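Local structure of mannitol dehydrogenase (3TWO) at residues F22-I36 and E126-E140. The protein binds zinc and NADP(H) and probably interconverts cinnamaldehydes and cinnamyl alcohols as a cinnamyl alcohol dehydrogenase. Numbering follows the deposited sequence.
Sequences FSRHAVGPRDVLIDI and EPHMGGYSNNIVVDE
R24 drives its guanidinium into the loop that leads from M129 to N135, and it supplies the side-chain hydrogen bonds between F22-I36 and E126-E140, beside the main-chain bonds of the paired strands. Its chain runs extended from CG to NE (chi2 175°, chi3 173°), long enough to carry the charge to a cluster of backbone carbonyls. NH1 lies 2.8 Å from M129 O, and NH2 also donates to that oxygen, both from the same face of the carbonyl plane. Weaker bonds run from NH2 to G130 O (2.8 Å) and from NE to N135 O (2.9 Å), so a buried cation is met by peptide oxygens lying round its edge. Its two faces are covered by carbon: I136 CG1 sits 3.6 Å above one, F22 CE1 3.7 Å above the other. The flat F22 ring also takes M129 CB against CE1 (3.5 Å), with M129 SD farther off above its face in a Met-aromatic contact.

Farther along, branched V137 packs against H25, setting CB over its ring in a CH-pi contact while CG1 comes 3.3 Å from H25 NE2. V137 belongs to strand 135-139, which pairs antiparallel with 31-36; I34 N reaches I136 O at 2.8 Å, almost straight (173°). Aliphatic I34 and V138 lie on one face of the sheet, I34 against V86 and V88 and V138 against V88 of strand 85-88. Strand 65-73 pairs with 31-40 in the same mixed sheet of the GroES-like domain, while strand 3-9 pairs with 18-24 and holds N135 through S5 and Q4.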
loop_
_atom_site.group_PDB
_atom_site.type_symbol
_atom_site.label_atom_id
_atom_site.label_comp_id
_atom_site.label_asym_id
_atom_site.label_seq_id
_atom_site.Cartn_x
_atom_site.Cartn_y
_atom_site.Cartn_z
ATOM N N PHE B 22 -5.141 18.972 38.629
ATOM C CA PHE B 22 -4.509 17.653 38.691
ATOM C C PHE B 22 -3.061 17.792 39.079
ATOM O O PHE B 22 -2.616 18.877 39.431
ATOM C CB PHE B 22 -4.644 16.862 37.363
ATOM C CG PHE B 22 -3.912 17.459 36.201
ATOM C CD1 PHE B 22 -2.769 16.842 35.698
ATOM C CD2 PHE B 22 -4.359 18.647 35.599
ATOM C CE1 PHE B 22 -2.089 17.375 34.545
ATOM C CE2 PHE B 22 -3.695 19.198 34.486
ATOM C CZ PHE B 22 -2.574 18.547 33.919
ATOM N N SER B 23 -2.341 16.677 39.052
ATOM C CA SER B 23 -0.931 16.692 39.351
ATOM C C SER B 23 -0.189 15.757 38.383
ATOM O O SER B 23 -0.769 14.804 37.809
ATOM C CB SER B 23 -0.683 16.321 40.838
ATOM O OG SER B 23 -0.863 14.923 41.002
ATOM N N ARG B 24 1.084 16.042 38.180
ATOM C CA ARG B 24 1.933 15.183 37.332
ATOM C C ARG B 24 3.061 14.599 38.177
ATOM O O ARG B 24 3.332 15.092 39.273
ATOM C CB ARG B 24 2.545 16.020 36.222
ATOM C CG ARG B 24 1.545 16.678 35.291
ATOM C CD ARG B 24 2.262 17.593 34.297
ATOM N NE ARG B 24 1.388 18.146 33.247
ATOM C CZ ARG B 24 0.868 17.487 32.192
ATOM N NH1 ARG B 24 1.042 16.163 32.037
ATOM N NH2 ARG B 24 0.162 18.171 31.271
ATOM N N HIS B 25 3.741 13.571 37.654
ATOM C CA HIS B 25 4.937 13.035 38.323
ATOM C C HIS B 25 6.022 14.107 38.642
ATOM O O HIS B 25 6.198 15.097 37.912
ATOM C CB HIS B 25 5.547 11.852 37.535
ATOM C CG HIS B 25 6.231 12.235 36.253
ATOM N ND1 HIS B 25 5.673 11.983 35.005
ATOM C CD2 HIS B 25 7.465 12.754 36.017
ATOM C CE1 HIS B 25 6.530 12.354 34.061
ATOM N NE2 HIS B 25 7.622 12.815 34.646
ATOM N N ALA B 26 6.727 13.873 39.745
ATOM C CA ALA B 26 7.872 14.681 40.177
ATOM C C ALA B 26 8.901 14.767 39.047
ATOM O O ALA B 26 8.984 13.879 38.182
ATOM C CB ALA B 26 8.515 14.041 41.443
ATOM N N VAL B 27 9.681 15.845 39.061
ATOM C CA VAL B 27 10.794 16.033 38.137
ATOM C C VAL B 27 11.947 15.086 38.468
ATOM O O VAL B 27 12.612 15.260 39.464
ATOM C CB VAL B 27 11.290 17.499 38.162
ATOM C CG1 VAL B 27 12.302 17.706 37.081
ATOM C CG2 VAL B 27 10.085 18.507 38.003
ATOM N N GLY B 28 12.167 14.080 37.628
ATOM C CA GLY B 28 13.159 13.051 37.925
ATOM C C GLY B 28 14.489 13.595 37.460
ATOM O O GLY B 28 14.530 14.646 36.830
ATOM N N PRO B 29 15.600 12.892 37.746
ATOM C CA PRO B 29 16.896 13.544 37.462
ATOM C C PRO B 29 17.123 13.851 35.979
ATOM O O PRO B 29 17.892 14.759 35.683
ATOM C CB PRO B 29 17.931 12.536 38.010
ATOM C CG PRO B 29 17.230 11.245 37.982
ATOM C CD PRO B 29 15.773 11.537 38.279
ATOM N N ARG B 30 16.418 13.149 35.071
ATOM C CA ARG B 30 16.497 13.433 33.621
ATOM C C ARG B 30 15.301 14.196 33.037
ATOM O O ARG B 30 15.209 14.333 31.820
ATOM C CB ARG B 30 16.612 12.143 32.805
ATOM C CG ARG B 30 17.843 11.295 32.991
ATOM C CD ARG B 30 19.056 11.898 32.319
ATOM N NE ARG B 30 19.972 12.273 33.363
ATOM C CZ ARG B 30 21.098 11.615 33.661
ATOM N NH1 ARG B 30 21.488 10.553 32.944
ATOM N NH2 ARG B 30 21.840 12.032 34.684
ATOM N N ASP B 31 14.368 14.647 33.874
ATOM C CA ASP B 31 13.153 15.348 33.396
ATOM C C ASP B 31 13.388 16.857 33.314
ATOM O O ASP B 31 14.294 17.406 33.968
ATOM C CB ASP B 31 11.971 15.122 34.365
ATOM C CG ASP B 31 11.446 13.690 34.360
ATOM O OD1 ASP B 31 11.545 13.013 33.311
ATOM O OD2 ASP B 31 10.922 13.246 35.422
ATOM N N VAL B 32 12.529 17.519 32.556
ATOM C CA VAL B 32 12.369 18.970 32.638
ATOM C C VAL B 32 10.893 19.318 32.834
ATOM O O VAL B 32 10.005 18.603 32.359
ATOM C CB VAL B 32 12.871 19.676 31.347
ATOM C CG1 VAL B 32 14.328 19.307 31.122
ATOM C CG2 VAL B 32 12.000 19.301 30.097
ATOM N N LEU B 33 10.665 20.399 33.567
ATOM C CA LEU B 33 9.342 20.978 33.840
ATOM C C LEU B 33 9.199 22.159 32.902
ATOM O O LEU B 33 10.001 23.095 32.941
ATOM C CB LEU B 33 9.294 21.494 35.295
ATOM C CG LEU B 33 8.121 22.358 35.748
ATOM C CD1 LEU B 33 6.836 21.710 35.364
ATOM C CD2 LEU B 33 8.192 22.653 37.305
ATOM N N ILE B 34 8.184 22.109 32.058
ATOM C CA ILE B 34 7.946 23.104 31.053
ATOM C C ILE B 34 6.691 23.842 31.414
ATOM O O ILE B 34 5.648 23.219 31.675
ATOM C CB ILE B 34 7.774 22.414 29.688
ATOM C CG1 ILE B 34 9.113 21.753 29.251
ATOM C CG2 ILE B 34 7.191 23.414 28.670
ATOM C CD1 ILE B 34 9.018 20.761 28.053
ATOM N N ASP B 35 6.782 25.165 31.453
ATOM C CA ASP B 35 5.607 26.023 31.494
ATOM C C ASP B 35 5.082 26.163 30.069
ATOM O O ASP B 35 5.814 26.616 29.196
ATOM C CB ASP B 35 5.957 27.444 31.984
ATOM C CG ASP B 35 5.643 27.646 33.441
ATOM O OD1 ASP B 35 5.681 26.675 34.227
ATOM O OD2 ASP B 35 5.358 28.811 33.814
ATOM N N ILE B 36 3.820 25.833 29.862
ATOM C CA ILE B 36 3.229 25.801 28.522
ATOM C C ILE B 36 2.668 27.178 28.127
ATOM O O ILE B 36 1.844 27.753 28.848
ATOM C CB ILE B 36 2.151 24.741 28.442
ATOM C CG1 ILE B 36 2.772 23.346 28.616
ATOM C CG2 ILE B 36 1.382 24.817 27.100
ATOM C CD1 ILE B 36 1.735 22.206 28.593
ATOM N N GLU B 126 0.012 5.509 35.445
ATOM C CA GLU B 126 -0.926 6.599 35.574
ATOM C C GLU B 126 -1.268 7.164 34.171
ATOM O O GLU B 126 -0.426 7.160 33.255
ATOM C CB GLU B 126 -0.436 7.697 36.544
ATOM C CG GLU B 126 0.589 8.681 35.960
ATOM C CD GLU B 126 1.239 9.604 37.007
ATOM O OE1 GLU B 126 1.802 10.644 36.586
ATOM O OE2 GLU B 126 1.192 9.311 38.231
ATOM N N PRO B 127 -2.497 7.670 34.009
ATOM C CA PRO B 127 -2.865 8.241 32.702
ATOM C C PRO B 127 -2.035 9.498 32.388
ATOM O O PRO B 127 -1.910 10.346 33.262
ATOM C CB PRO B 127 -4.350 8.583 32.883
ATOM C CG PRO B 127 -4.739 8.129 34.287
ATOM C CD PRO B 127 -3.493 7.964 35.061
ATOM N N HIS B 128 -1.431 9.612 31.187
ATOM C CA HIS B 128 -0.669 10.837 30.890
ATOM C C HIS B 128 -1.623 11.959 30.443
ATOM O O HIS B 128 -2.625 11.685 29.784
ATOM C CB HIS B 128 0.456 10.663 29.845
ATOM C CG HIS B 128 1.497 11.732 29.974
ATOM N ND1 HIS B 128 2.558 11.630 30.854
ATOM C CD2 HIS B 128 1.576 12.971 29.439
ATOM C CE1 HIS B 128 3.256 12.751 30.838
ATOM N NE2 HIS B 128 2.688 13.577 29.975
ATOM N N MET B 129 -1.323 13.194 30.835
ATOM C CA MET B 129 -2.197 14.344 30.555
ATOM C C MET B 129 -1.505 15.237 29.541
ATOM O O MET B 129 -0.311 15.470 29.649
ATOM C CB MET B 129 -2.464 15.169 31.810
ATOM C CG MET B 129 -3.286 14.430 32.905
ATOM S SD MET B 129 -4.909 13.907 32.293
ATOM C CE MET B 129 -4.821 12.137 32.487
ATOM N N GLY B 130 -2.266 15.786 28.601
ATOM C CA GLY B 130 -1.687 16.507 27.476
ATOM C C GLY B 130 -1.409 17.985 27.668
ATOM O O GLY B 130 -1.222 18.489 28.817
ATOM N N GLY B 131 -1.444 18.683 26.532
ATOM C CA GLY B 131 -0.972 20.030 26.429
ATOM C C GLY B 131 -1.989 21.116 26.681
ATOM O O GLY B 131 -1.585 22.284 26.775
ATOM N N TYR B 132 -3.298 20.781 26.835
ATOM C CA TYR B 132 -4.284 21.841 27.227
ATOM C C TYR B 132 -4.160 22.166 28.718
ATOM O O TYR B 132 -5.107 22.009 29.463
ATOM C CB TYR B 132 -5.776 21.471 26.959
ATOM C CG TYR B 132 -6.191 21.086 25.563
ATOM C CD1 TYR B 132 -5.343 21.284 24.438
ATOM C CD2 TYR B 132 -7.441 20.543 25.351
ATOM C CE1 TYR B 132 -5.761 20.895 23.125
ATOM C CE2 TYR B 132 -7.890 20.194 24.002
ATOM C CZ TYR B 132 -7.040 20.351 22.926
ATOM O OH TYR B 132 -7.459 19.931 21.658
ATOM N N SER B 133 -2.981 22.563 29.165
ATOM C CA SER B 133 -2.708 22.673 30.600
ATOM C C SER B 133 -1.561 23.661 30.776
ATOM O O SER B 133 -0.932 24.066 29.777
ATOM C CB SER B 133 -2.317 21.300 31.159
ATOM O OG SER B 133 -1.073 20.834 30.640
ATOM N N ASN B 134 -1.232 24.001 32.030
ATOM C CA ASN B 134 -0.281 25.077 32.268
ATOM C C ASN B 134 1.162 24.604 32.318
ATOM O O ASN B 134 2.077 25.420 32.272
ATOM C CB ASN B 134 -0.643 25.900 33.537
ATOM C CG ASN B 134 -0.598 25.073 34.835
ATOM O OD1 ASN B 134 -0.483 25.627 35.949
ATOM N ND2 ASN B 134 -0.714 23.781 34.716
ATOM N N ASN B 135 1.374 23.290 32.442
ATOM C CA ASN B 135 2.736 22.792 32.496
ATOM C C ASN B 135 2.753 21.327 32.112
ATOM O O ASN B 135 1.683 20.716 31.997
ATOM C CB ASN B 135 3.356 23.025 33.915
ATOM C CG ASN B 135 2.651 22.241 35.007
ATOM O OD1 ASN B 135 2.242 21.092 34.810
ATOM N ND2 ASN B 135 2.541 22.845 36.206
ATOM N N ILE B 136 3.953 20.769 31.951
ATOM C CA ILE B 136 4.115 19.368 31.601
ATOM C C ILE B 136 5.535 18.982 32.031
ATOM O O ILE B 136 6.461 19.864 32.050
ATOM C CB ILE B 136 3.850 19.080 30.089
ATOM C CG1 ILE B 136 3.658 17.578 29.855
ATOM C CG2 ILE B 136 4.959 19.625 29.186
ATOM C CD1 ILE B 136 3.218 17.217 28.475
ATOM N N VAL B 137 5.702 17.717 32.442
ATOM C CA VAL B 137 7.010 17.195 32.903
ATOM C C VAL B 137 7.460 16.130 31.898
ATOM O O VAL B 137 6.767 15.131 31.744
ATOM C CB VAL B 137 6.922 16.567 34.365
ATOM C CG1 VAL B 137 8.289 16.083 34.860
ATOM C CG2 VAL B 137 6.347 17.575 35.356
ATOM N N VAL B 138 8.582 16.346 31.208
ATOM C CA VAL B 138 9.000 15.481 30.114
ATOM C C VAL B 138 10.469 15.050 30.257
ATOM O O VAL B 138 11.330 15.898 30.558
ATOM C CB VAL B 138 8.808 16.194 28.741
ATOM C CG1 VAL B 138 9.139 15.246 27.600
ATOM C CG2 VAL B 138 7.379 16.716 28.588
ATOM N N ASP B 139 10.740 13.739 30.063
ATOM C CA ASP B 139 12.130 13.224 29.956
ATOM C C ASP B 139 12.873 14.055 28.862
ATOM O O ASP B 139 12.304 14.297 27.780
ATOM C CB ASP B 139 12.129 11.744 29.575
ATOM C CG ASP B 139 13.551 11.150 29.483
ATOM O OD1 ASP B 139 14.266 11.498 28.545
ATOM O OD2 ASP B 139 13.967 10.344 30.354
ATOM N N GLU B 140 14.086 14.509 29.168
ATOM C CA GLU B 140 14.808 15.462 28.286
ATOM C C GLU B 140 15.057 15.012 26.852
ATOM O O GLU B 140 15.285 15.878 25.978
ATOM C CB GLU B 140 16.156 15.903 28.888
ATOM C CG GLU B 140 17.038 14.747 29.293
ATOM C CD GLU B 140 18.493 15.128 29.420
ATOM O OE1 GLU B 140 19.319 14.202 29.646
ATOM O OE2 GLU B 140 18.810 16.333 29.280
#